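Local coordinates for protein tRNA(Ile2) 2-agmatinylcytidine synthetase TiaS (Archaeoglobus fulgidus, PDB 6AGG) that catalyses the ATP-dependent transfer of agmatine to the wobble cytidine of its isoleucine tRNA, forming 2-agmatinylcytidine and switching codon specificity from AUG to AUA, at residues E159-R164 and C210-G215; T171-D176 and C204-P209; Y188-D193 and R217-E222. All blocks are in the same frame, centred on the assembly; numbering follows the deposited sequence.

Interaction 1 of 3, residues E159-R164 and C210-G215; sequences ELIAYR and CPVLYG. With AG2 (agmatine), chain D.
The guanidinium end of the bound agmatine meets the pair E159 and G215, where two antiparallel strands form one side of its pocket. G215 O accepts the agmatine NH1 at 2.9 Å and, through a weak bond, NH2 as well. E159 OE2 adds a weak bond to the same NH1, 3.2 Å away. The glutamate chain is extended with CG anti to its backbone N (chi1 -158°), which runs CG and CD past the C-alpha and carbonyl carbon of G215. OE2 and G215 O are both acceptors, and the NH1 that both of them bind would offset their repulsion.

From G215 back along its strand, the register is given by two non-hydrogen-bonded pairs, I161 with G215 and Y163 with V212. They are out of step by one residue, which defines a beta bulge, and the backbone turns a corner at L213 there. Three backbone bonds hold the irregular stretch: A162 N to Y214 O (2.6 Å), L213 N to A162 O (2.9 Å) and R164 N to P211 O (2.7 Å). The L213 donor stands 42° out of the carbonyl plane of A162, in keeping with the bend.

Side chains pack on both sides. A162 CB sits over the centre of the Y214 ring in a CH-pi contact, 3.3 Å from the centroid, while L160 CD2 meets the same ring at its edge, near the ring plane and closest to CE2. On another part of the contact V212 CG2 touches both I161 CG2 and Y163 CE1, the latter 3.5 Å away. The Y163 hydroxyl is bonded to T19 OG1, and R164, whose CG packs on L213, gives NH2 to T171 O. Helix 221-230 packs against L160 and Y214 through M228.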
loop_
_atom_site.group_PDB
_atom_site.type_symbol
_atom_site.label_atom_id
_atom_site.label_comp_id
_atom_site.label_asym_id
_atom_site.label_seq_id
_atom_site.Cartn_x
_atom_site.Cartn_y
_atom_site.Cartn_z
ATOM N N GLU A 159 -8.651 6.878 8.501
ATOM C CA GLU A 159 -7.485 6.955 9.370
ATOM C C GLU A 159 -7.643 8.076 10.384
ATOM O O GLU A 159 -7.927 9.228 10.042
ATOM C CB GLU A 159 -6.180 7.088 8.589
ATOM C CG GLU A 159 -4.962 6.652 9.397
ATOM C CD GLU A 159 -3.694 6.572 8.565
ATOM O OE1 GLU A 159 -3.781 6.788 7.339
ATOM O OE2 GLU A 159 -2.615 6.288 9.136
ATOM N N LEU A 160 -7.498 7.706 11.645
ATOM C CA LEU A 160 -7.516 8.662 12.717
ATOM C C LEU A 160 -6.061 9.076 12.924
ATOM O O LEU A 160 -5.254 8.313 13.457
ATOM C CB LEU A 160 -8.142 8.030 13.966
ATOM C CG LEU A 160 -8.235 8.865 15.244
ATOM C CD1 LEU A 160 -9.562 8.641 15.952
ATOM C CD2 LEU A 160 -7.070 8.533 16.167
ATOM N N ILE A 161 -5.720 10.267 12.437
ATOM C CA ILE A 161 -4.377 10.805 12.601
ATOM C C ILE A 161 -4.300 11.597 13.897
ATOM O O ILE A 161 -4.985 12.609 14.051
ATOM C CB ILE A 161 -3.979 11.764 11.459
ATOM C CG1 ILE A 161 -4.232 11.128 10.079
ATOM C CG2 ILE A 161 -2.523 12.195 11.628
ATOM C CD1 ILE A 161 -3.033 10.374 9.495
ATOM N N ALA A 162 -3.476 11.130 14.829
ATOM C CA ALA A 162 -3.187 11.903 16.023
ATOM C C ALA A 162 -1.940 12.783 15.801
ATOM O O ALA A 162 -1.029 12.419 15.051
ATOM C CB ALA A 162 -3.006 10.986 17.214
ATOM N N TYR A 163 -1.900 13.946 16.443
ATOM C CA TYR A 163 -0.770 14.861 16.245
ATOM C C TYR A 163 -0.069 15.277 17.547
ATOM O O TYR A 163 -0.696 15.436 18.599
ATOM C CB TYR A 163 -1.204 16.093 15.444
ATOM C CG TYR A 163 -1.666 15.816 14.021
ATOM C CD1 TYR A 163 -0.750 15.597 13.004
ATOM C CD2 TYR A 163 -3.017 15.812 13.692
ATOM C CE1 TYR A 163 -1.159 15.369 11.701
ATOM C CE2 TYR A 163 -3.436 15.582 12.388
ATOM C CZ TYR A 163 -2.502 15.361 11.390
ATOM O OH TYR A 163 -2.912 15.113 10.087
ATOM N N ARG A 164 1.244 15.431 17.476
ATOM C CA ARG A 164 2.017 15.872 18.634
ATOM C C ARG A 164 1.871 17.373 18.886
ATOM O O ARG A 164 1.486 18.134 17.989
ATOM C CB ARG A 164 3.494 15.509 18.454
ATOM C CG ARG A 164 3.710 14.028 18.142
ATOM C CD ARG A 164 4.929 13.490 18.861
ATOM N NE ARG A 164 6.145 13.630 18.074
ATOM C CZ ARG A 164 7.368 13.511 18.573
ATOM N NH1 ARG A 164 7.529 13.266 19.865
ATOM N NH2 ARG A 164 8.425 13.647 17.780
ATOM N N CYS A 210 8.115 14.487 12.003
ATOM C CA CYS A 210 6.925 15.242 11.621
ATOM C C CYS A 210 5.952 15.347 12.792
ATOM O O CYS A 210 6.208 14.809 13.863
ATOM C CB CYS A 210 6.253 14.591 10.406
ATOM S SG CYS A 210 5.749 12.879 10.690
ATOM N N PRO A 211 4.830 16.047 12.593
ATOM C CA PRO A 211 3.873 16.253 13.684
ATOM C C PRO A 211 2.987 15.039 14.004
ATOM O O PRO A 211 2.265 15.066 15.005
ATOM C CB PRO A 211 2.999 17.412 13.171
ATOM C CG PRO A 211 3.713 17.972 11.982
ATOM C CD PRO A 211 4.486 16.841 11.403
ATOM N N VAL A 212 3.020 13.997 13.184
ATOM C CA VAL A 212 2.142 12.858 13.427
ATOM C C VAL A 212 2.606 11.989 14.598
ATOM O O VAL A 212 3.751 11.539 14.637
ATOM C CB VAL A 212 1.933 12.001 12.141
ATOM C CG1 VAL A 212 1.261 10.634 12.469
ATOM C CG2 VAL A 212 1.134 12.805 11.085
ATOM N N LEU A 213 1.709 11.777 15.559
ATOM C CA LEU A 213 1.959 10.862 16.668
ATOM C C LEU A 213 1.681 9.423 16.216
ATOM O O LEU A 213 2.586 8.585 16.145
ATOM C CB LEU A 213 1.057 11.205 17.853
ATOM C CG LEU A 213 1.599 10.907 19.260
ATOM C CD1 LEU A 213 0.461 10.540 20.204
ATOM C CD2 LEU A 213 2.682 9.830 19.271
ATOM N N TYR A 214 0.412 9.149 15.929
ATOM C CA TYR A 214 0.009 7.899 15.314
ATOM C C TYR A 214 -1.102 8.155 14.310
ATOM O O TYR A 214 -1.876 9.106 14.444
ATOM C CB TYR A 214 -0.445 6.877 16.365
ATOM C CG TYR A 214 -1.625 7.331 17.193
ATOM C CD1 TYR A 214 -1.455 7.746 18.506
ATOM C CD2 TYR A 214 -2.910 7.341 16.665
ATOM C CE1 TYR A 214 -2.524 8.164 19.275
ATOM C CE2 TYR A 214 -3.993 7.762 17.429
ATOM C CZ TYR A 214 -3.789 8.171 18.735
ATOM O OH TYR A 214 -4.851 8.584 19.511
ATOM N N GLY A 215 -1.150 7.304 13.291
ATOM C CA GLY A 215 -2.248 7.267 12.341
ATOM C C GLY A 215 -2.857 5.882 12.384
ATOM O O GLY A 215 -2.205 4.891 12.038
HETATM N N AG2 D . 5.566 0.857 6.724
HETATM C CA AG2 D . 4.286 0.391 7.197
HETATM C CB AG2 D . 3.280 1.424 7.578
HETATM C CG AG2 D . 1.872 1.001 7.837
HETATM C CD AG2 D . 0.965 1.981 8.509
HETATM N NE AG2 D . 0.015 1.511 9.470
HETATM C CZ AG2 D . -0.881 2.435 10.107
HETATM N NH1 AG2 D . -0.838 3.713 9.821
HETATM N NH2 AG2 D . -1.740 1.992 10.980
#

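Interaction 2 of 3, residues T171-D176 and C204-P209; sequences TEREYD and CIPNTP. With AG2 (agmatine), chain D.
R173 and T208 supply the polar link between these two loops: R173 NH2 donates to T208 O at 2.6 Å, with an N-H...O angle of 140°. The acceptor stands 26° out of the guanidinium plane, so the bond is tilted rather than coplanar. P206 meets the same group from one side. Its carbonyl O lies over a guanidinium face, 3.4 Å above the plane and offset toward the rim, and its ring carbon CG is on that same side, 3.6 Å from R173 CZ. A bend at chi2 (82°) turns the arginine chain toward the proline.

The second point of contact is apolar. I205 CD1 sits over the centre of the Y175 ring, 3.6 Å from its centroid and nearly on the ring normal, a CH-pi contact made with the branch tip.

Further out, R173 NH1 is hydrogen-bonded to V212 O, so the guanidinium grips two backbone carbonyls, those of T208 and V212, and its rotation is fixed between them. E174 N bonds to E234 OE1, which helps to place 171-176. Segment 204-209 reaches agmatine at C204, whose CB is 3.2 Å from the ligand's NH2, and C204 is tied by a backbone hydrogen bond to G215.

Neither segment is helix or strand, and the contact lies at the surface. F180 of helix 177-187 touches Y175, C204 and I205, while strand 212-218 packs against 204-209, with Y214 against I205 and V212 against P206.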
loop_
_atom_site.group_PDB
_atom_site.type_symbol
_atom_site.label_atom_id
_atom_site.label_comp_id
_atom_site.label_asym_id
_atom_site.label_seq_id
_atom_site.Cartn_x
_atom_site.Cartn_y
_atom_site.Cartn_z
ATOM N N THR A 171 11.718 15.180 18.429
ATOM C CA THR A 171 12.016 14.365 19.601
ATOM C C THR A 171 11.450 12.970 19.381
ATOM O O THR A 171 10.683 12.737 18.440
ATOM C CB THR A 171 11.397 14.929 20.897
ATOM O OG1 THR A 171 10.023 14.523 20.986
ATOM C CG2 THR A 171 11.519 16.476 20.961
ATOM N N GLU A 172 11.826 12.046 20.256
ATOM C CA GLU A 172 11.330 10.683 20.186
ATOM C C GLU A 172 9.919 10.599 20.758
ATOM O O GLU A 172 9.640 11.127 21.839
ATOM C CB GLU A 172 12.266 9.742 20.946
ATOM C CG GLU A 172 13.736 9.970 20.631
ATOM C CD GLU A 172 14.651 9.055 21.424
ATOM O OE1 GLU A 172 15.547 9.577 22.132
ATOM O OE2 GLU A 172 14.475 7.816 21.331
ATOM N N ARG A 173 9.026 9.941 20.020
ATOM C CA ARG A 173 7.672 9.707 20.503
ATOM C C ARG A 173 7.692 8.843 21.756
ATOM O O ARG A 173 8.572 8.000 21.931
ATOM C CB ARG A 173 6.825 9.025 19.439
ATOM C CG ARG A 173 6.670 9.810 18.178
ATOM C CD ARG A 173 7.859 9.638 17.254
ATOM N NE ARG A 173 7.736 10.524 16.104
ATOM C CZ ARG A 173 6.632 10.647 15.376
ATOM N NH1 ARG A 173 5.548 9.921 15.663
ATOM N NH2 ARG A 173 6.615 11.494 14.357
ATOM N N GLU A 174 6.716 9.065 22.627
ATOM C CA GLU A 174 6.550 8.254 23.821
ATOM C C GLU A 174 5.190 7.587 23.760
ATOM O O GLU A 174 4.197 8.232 23.423
ATOM C CB GLU A 174 6.644 9.118 25.073
ATOM C CG GLU A 174 7.942 9.877 25.210
ATOM C CD GLU A 174 8.004 10.675 26.502
ATOM O OE1 GLU A 174 8.717 11.703 26.537
ATOM O OE2 GLU A 174 7.339 10.272 27.482
ATOM N N TYR A 175 5.146 6.297 24.085
ATOM C CA TYR A 175 3.914 5.525 23.964
ATOM C C TYR A 175 3.963 4.155 24.643
ATOM O O TYR A 175 5.034 3.570 24.826
ATOM C CB TYR A 175 3.559 5.344 22.491
ATOM C CG TYR A 175 4.660 4.715 21.667
ATOM C CD1 TYR A 175 4.688 3.339 21.448
ATOM C CD2 TYR A 175 5.669 5.496 21.100
ATOM C CE1 TYR A 175 5.687 2.753 20.689
ATOM C CE2 TYR A 175 6.676 4.921 20.337
ATOM C CZ TYR A 175 6.678 3.545 20.136
ATOM O OH TYR A 175 7.667 2.954 19.380
ATOM N N ASP A 176 2.784 3.655 25.004
ATOM C CA ASP A 176 2.647 2.329 25.580
ATOM C C ASP A 176 2.346 1.303 24.486
ATOM O O ASP A 176 1.338 1.391 23.780
ATOM C CB ASP A 176 1.548 2.317 26.641
ATOM C CG ASP A 176 1.627 1.102 27.551
ATOM O OD1 ASP A 176 2.360 0.146 27.211
ATOM O OD2 ASP A 176 0.953 1.105 28.606
ATOM N N CYS A 204 1.609 1.770 13.363
ATOM C CA CYS A 204 0.897 3.021 13.114
ATOM C C CYS A 204 1.680 4.237 13.616
ATOM O O CYS A 204 1.156 5.349 13.670
ATOM C CB CYS A 204 -0.494 2.985 13.756
ATOM S SG CYS A 204 -0.518 2.370 15.454
ATOM N N ILE A 205 2.937 4.019 13.977
ATOM C CA ILE A 205 3.734 5.074 14.578
ATOM C C ILE A 205 4.966 5.420 13.750
ATOM O O ILE A 205 5.892 4.622 13.634
ATOM C CB ILE A 205 4.144 4.706 16.013
ATOM C CG1 ILE A 205 2.900 4.648 16.905
ATOM C CG2 ILE A 205 5.149 5.701 16.545
ATOM C CD1 ILE A 205 3.190 4.378 18.361
ATOM N N PRO A 206 4.976 6.628 13.175
ATOM C CA PRO A 206 6.075 7.058 12.309
ATOM C C PRO A 206 7.404 7.124 13.058
ATOM O O PRO A 206 7.448 7.279 14.282
ATOM C CB PRO A 206 5.639 8.459 11.858
ATOM C CG PRO A 206 4.690 8.927 12.905
ATOM C CD PRO A 206 3.982 7.694 13.388
ATOM N N ASN A 207 8.485 7.011 12.300
ATOM C CA ASN A 207 9.824 7.019 12.855
ATOM C C ASN A 207 10.481 8.364 12.568
ATOM O O ASN A 207 11.702 8.510 12.636
ATOM C CB ASN A 207 10.628 5.892 12.215
ATOM C CG ASN A 207 11.737 5.402 13.100
ATOM O OD1 ASN A 207 11.795 5.741 14.282
ATOM N ND2 ASN A 207 12.628 4.593 12.539
ATOM N N THR A 208 9.644 9.352 12.275
ATOM C CA THR A 208 10.079 10.558 11.579
ATOM C C THR A 208 9.794 11.869 12.322
ATOM O O THR A 208 8.945 11.922 13.207
ATOM C CB THR A 208 9.429 10.608 10.182
ATOM O OG1 THR A 208 8.037 10.284 10.299
ATOM C CG2 THR A 208 10.093 9.604 9.256
ATOM N N PRO A 209 10.507 12.937 11.945
ATOM C CA PRO A 209 10.453 14.214 12.675
ATOM C C PRO A 209 9.252 15.098 12.329
ATOM O O PRO A 209 9.376 16.324 12.372
ATOM C CB PRO A 209 11.748 14.908 12.243
ATOM C CG PRO A 209 11.988 14.382 10.858
ATOM C CD PRO A 209 11.522 12.948 10.876
HETATM N N AG2 D . 5.566 0.857 6.724
HETATM C CA AG2 D . 4.286 0.391 7.197
HETATM C CB AG2 D . 3.280 1.424 7.578
HETATM C CG AG2 D . 1.872 1.001 7.837
HETATM C CD AG2 D . 0.965 1.981 8.509
HETATM N NE AG2 D . 0.015 1.511 9.470
HETATM C CZ AG2 D . -0.881 2.435 10.107
HETATM N NH1 AG2 D . -0.838 3.713 9.821
HETATM N NH2 AG2 D . -1.740 1.992 10.980
#

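Interaction 3 of 3, residues Y188-D193 and R217-E222; sequences YPQTFD and RGESVE. With AG2 (agmatine), chain D.
T191 and G218 mark the close-packed part of this contact, their C-alpha atoms 3.9 Å apart in a single backbone bridge. Next to it F192 N donates to R217 O at 3.0 Å, with an N-H...O angle of 159°, and T191 CA approaches the same carbonyl at 3.3 Å. The F192 ring, brought across by CG lying between its backbone N and carbonyl carbon (chi1 67°), has R217 CB over one face, offset toward the rim and 4.2 Å from CZ.

The other end is looser. Q190, which is exposed, reaches out with OE1 to E219 CB at 3.4 Å, the two side chains meeting at about a right angle. The carboxylate of E219 is instead engaged by R410 in a salt bridge through OE2. P189, preceded by a cis peptide bond, is also on the exposed side.

D193 OD1 pairs with R401, and R217 NH2 bonds to H403 ND1, bringing the C-terminal region of the chain to the pocket. The arrangement is that of a strand end passing into a helix: strand 212-218 pairs briefly with the loop, then S220 OG caps helix 221-230 at A223 N, well away from the ligand. At the opposite, buried end D193 O helps line the agmatine site, accepting both NE and NH2 of the guanidinium, at 3.0 and 3.1 Å.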
loop_
_atom_site.group_PDB
_atom_site.type_symbol
_atom_site.label_atom_id
_atom_site.label_comp_id
_atom_site.label_asym_id
_atom_site.label_seq_id
_atom_site.Cartn_x
_atom_site.Cartn_y
_atom_site.Cartn_z
ATOM N N TYR A 188 -9.797 -5.441 16.086
ATOM C CA TYR A 188 -9.487 -6.008 14.784
ATOM C C TYR A 188 -10.594 -6.989 14.383
ATOM O O TYR A 188 -10.955 -7.882 15.158
ATOM C CB TYR A 188 -8.124 -6.687 14.825
ATOM C CG TYR A 188 -7.760 -7.473 13.590
ATOM C CD1 TYR A 188 -6.792 -7.008 12.713
ATOM C CD2 TYR A 188 -8.371 -8.699 13.314
ATOM C CE1 TYR A 188 -6.444 -7.733 11.591
ATOM C CE2 TYR A 188 -8.036 -9.429 12.190
ATOM C CZ TYR A 188 -7.068 -8.942 11.333
ATOM O OH TYR A 188 -6.720 -9.653 10.209
ATOM N N PRO A 189 -11.112 -6.860 13.148
ATOM C CA PRO A 189 -10.542 -6.055 12.065
ATOM C C PRO A 189 -11.064 -4.626 11.966
ATOM O O PRO A 189 -10.532 -3.882 11.138
ATOM C CB PRO A 189 -11.000 -6.812 10.821
ATOM C CG PRO A 189 -12.404 -7.282 11.216
ATOM C CD PRO A 189 -12.321 -7.587 12.707
ATOM N N GLN A 190 -12.082 -4.246 12.733
ATOM C CA GLN A 190 -12.606 -2.875 12.653
ATOM C C GLN A 190 -11.476 -1.855 12.524
ATOM O O GLN A 190 -11.522 -0.992 11.651
ATOM C CB GLN A 190 -13.539 -2.554 13.826
ATOM C CG GLN A 190 -14.943 -3.130 13.658
ATOM C CD GLN A 190 -15.500 -2.892 12.257
ATOM O OE1 GLN A 190 -15.649 -1.744 11.830
ATOM N NE2 GLN A 190 -15.796 -3.983 11.531
ATOM N N THR A 191 -10.460 -1.959 13.380
ATOM C CA THR A 191 -9.186 -1.285 13.111
ATOM C C THR A 191 -8.195 -2.345 12.665
ATOM O O THR A 191 -8.129 -3.425 13.247
ATOM C CB THR A 191 -8.607 -0.523 14.336
ATOM O OG1 THR A 191 -7.973 -1.445 15.237
ATOM C CG2 THR A 191 -9.689 0.266 15.060
ATOM N N PHE A 192 -7.423 -2.035 11.634
ATOM C CA PHE A 192 -6.575 -3.038 11.005
ATOM C C PHE A 192 -5.259 -2.403 10.593
ATOM O O PHE A 192 -5.173 -1.184 10.471
ATOM C CB PHE A 192 -7.281 -3.608 9.771
ATOM C CG PHE A 192 -7.446 -2.605 8.668
ATOM C CD1 PHE A 192 -6.494 -2.501 7.667
ATOM C CD2 PHE A 192 -8.532 -1.742 8.652
ATOM C CE1 PHE A 192 -6.627 -1.567 6.657
ATOM C CE2 PHE A 192 -8.671 -0.804 7.645
ATOM C CZ PHE A 192 -7.715 -0.715 6.646
ATOM N N ASP A 193 -4.244 -3.235 10.373
ATOM C CA ASP A 193 -2.937 -2.772 9.890
ATOM C C ASP A 193 -2.264 -1.747 10.793
ATOM O O ASP A 193 -1.403 -0.994 10.350
ATOM C CB ASP A 193 -3.040 -2.202 8.473
ATOM C CG ASP A 193 -2.845 -3.255 7.408
ATOM O OD1 ASP A 193 -2.364 -4.358 7.747
ATOM O OD2 ASP A 193 -3.166 -2.976 6.234
ATOM N N ARG A 217 -5.622 3.150 11.165
ATOM C CA ARG A 217 -6.540 2.780 10.078
ATOM C C ARG A 217 -7.682 1.849 10.513
ATOM O O ARG A 217 -7.486 0.918 11.299
ATOM C CB ARG A 217 -5.768 2.172 8.912
ATOM C CG ARG A 217 -5.100 3.198 8.019
ATOM C CD ARG A 217 -3.701 2.743 7.650
ATOM N NE ARG A 217 -3.154 3.506 6.537
ATOM C CZ ARG A 217 -1.939 3.326 6.039
ATOM N NH1 ARG A 217 -1.133 2.418 6.561
ATOM N NH2 ARG A 217 -1.528 4.063 5.023
ATOM N N GLY A 218 -8.875 2.105 9.981
ATOM C CA GLY A 218 -10.079 1.432 10.434
ATOM C C GLY A 218 -11.256 1.572 9.483
ATOM O O GLY A 218 -11.095 1.970 8.330
ATOM N N GLU A 219 -12.449 1.253 9.980
ATOM C CA GLU A 219 -13.626 1.107 9.123
ATOM C C GLU A 219 -14.760 2.060 9.479
ATOM O O GLU A 219 -15.463 2.557 8.601
ATOM C CB GLU A 219 -14.151 -0.334 9.176
ATOM C CG GLU A 219 -13.114 -1.397 8.863
ATOM C CD GLU A 219 -12.765 -1.458 7.392
ATOM O OE1 GLU A 219 -13.192 -0.555 6.641
ATOM O OE2 GLU A 219 -12.070 -2.415 6.985
ATOM N N SER A 220 -14.951 2.294 10.771
ATOM C CA SER A 220 -16.010 3.177 11.227
ATOM C C SER A 220 -15.430 4.280 12.090
ATOM O O SER A 220 -14.303 4.180 12.570
ATOM C CB SER A 220 -17.032 2.398 12.057
ATOM O OG SER A 220 -16.667 2.418 13.430
ATOM N N VAL A 221 -16.216 5.327 12.306
ATOM C CA VAL A 221 -15.824 6.389 13.222
ATOM C C VAL A 221 -15.870 5.857 14.655
ATOM O O VAL A 221 -15.005 6.164 15.470
ATOM C CB VAL A 221 -16.743 7.620 13.071
ATOM C CG1 VAL A 221 -16.341 8.724 14.038
ATOM C CG2 VAL A 221 -16.720 8.116 11.636
ATOM N N GLU A 222 -16.873 5.034 14.949
ATOM C CA GLU A 222 -17.043 4.474 16.289
ATOM C C GLU A 222 -15.879 3.579 16.731
ATOM O O GLU A 222 -15.456 3.625 17.884
ATOM C CB GLU A 222 -18.363 3.708 16.381
ATOM C CG GLU A 222 -18.611 3.071 17.741
ATOM C CD GLU A 222 -19.992 2.456 17.861
ATOM O OE1 GLU A 222 -20.245 1.749 18.861
ATOM O OE2 GLU A 222 -20.824 2.683 16.955
HETATM N N AG2 D . 5.566 0.857 6.724
HETATM C CA AG2 D . 4.286 0.391 7.197
HETATM C CB AG2 D . 3.280 1.424 7.578
HETATM C CG AG2 D . 1.872 1.001 7.837
HETATM C CD AG2 D . 0.965 1.981 8.509
HETATM N NE AG2 D . 0.015 1.511 9.470
HETATM C CZ AG2 D . -0.881 2.435 10.107
HETATM N NH1 AG2 D . -0.838 3.713 9.821
HETATM N NH2 AG2 D . -1.740 1.992 10.980
#

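In the fold
All three contacts belong to the TiaS FLD domain and gather around agmatine. Along the chain, 204-209, 210-215 and 217-222 follow one another, whereas their partners 171-176, 159-164 and 188-193 do not keep that order: interaction 2 is nested inside the loop closed by interaction 1, and interaction 3 crosses both. Interactions 1 and 2 have centres about 9 Å apart and touch directly; interactions 1 and 3, with centres about 16 Å apart, share strand 212-218, an outermost strand of the mixed sheet. Interactions 2 and 3, centres about 21 Å apart, do not touch. Agmatine thus meets the two adjacent strands 157-163 and 212-218 together with the loops carrying D193 and C204.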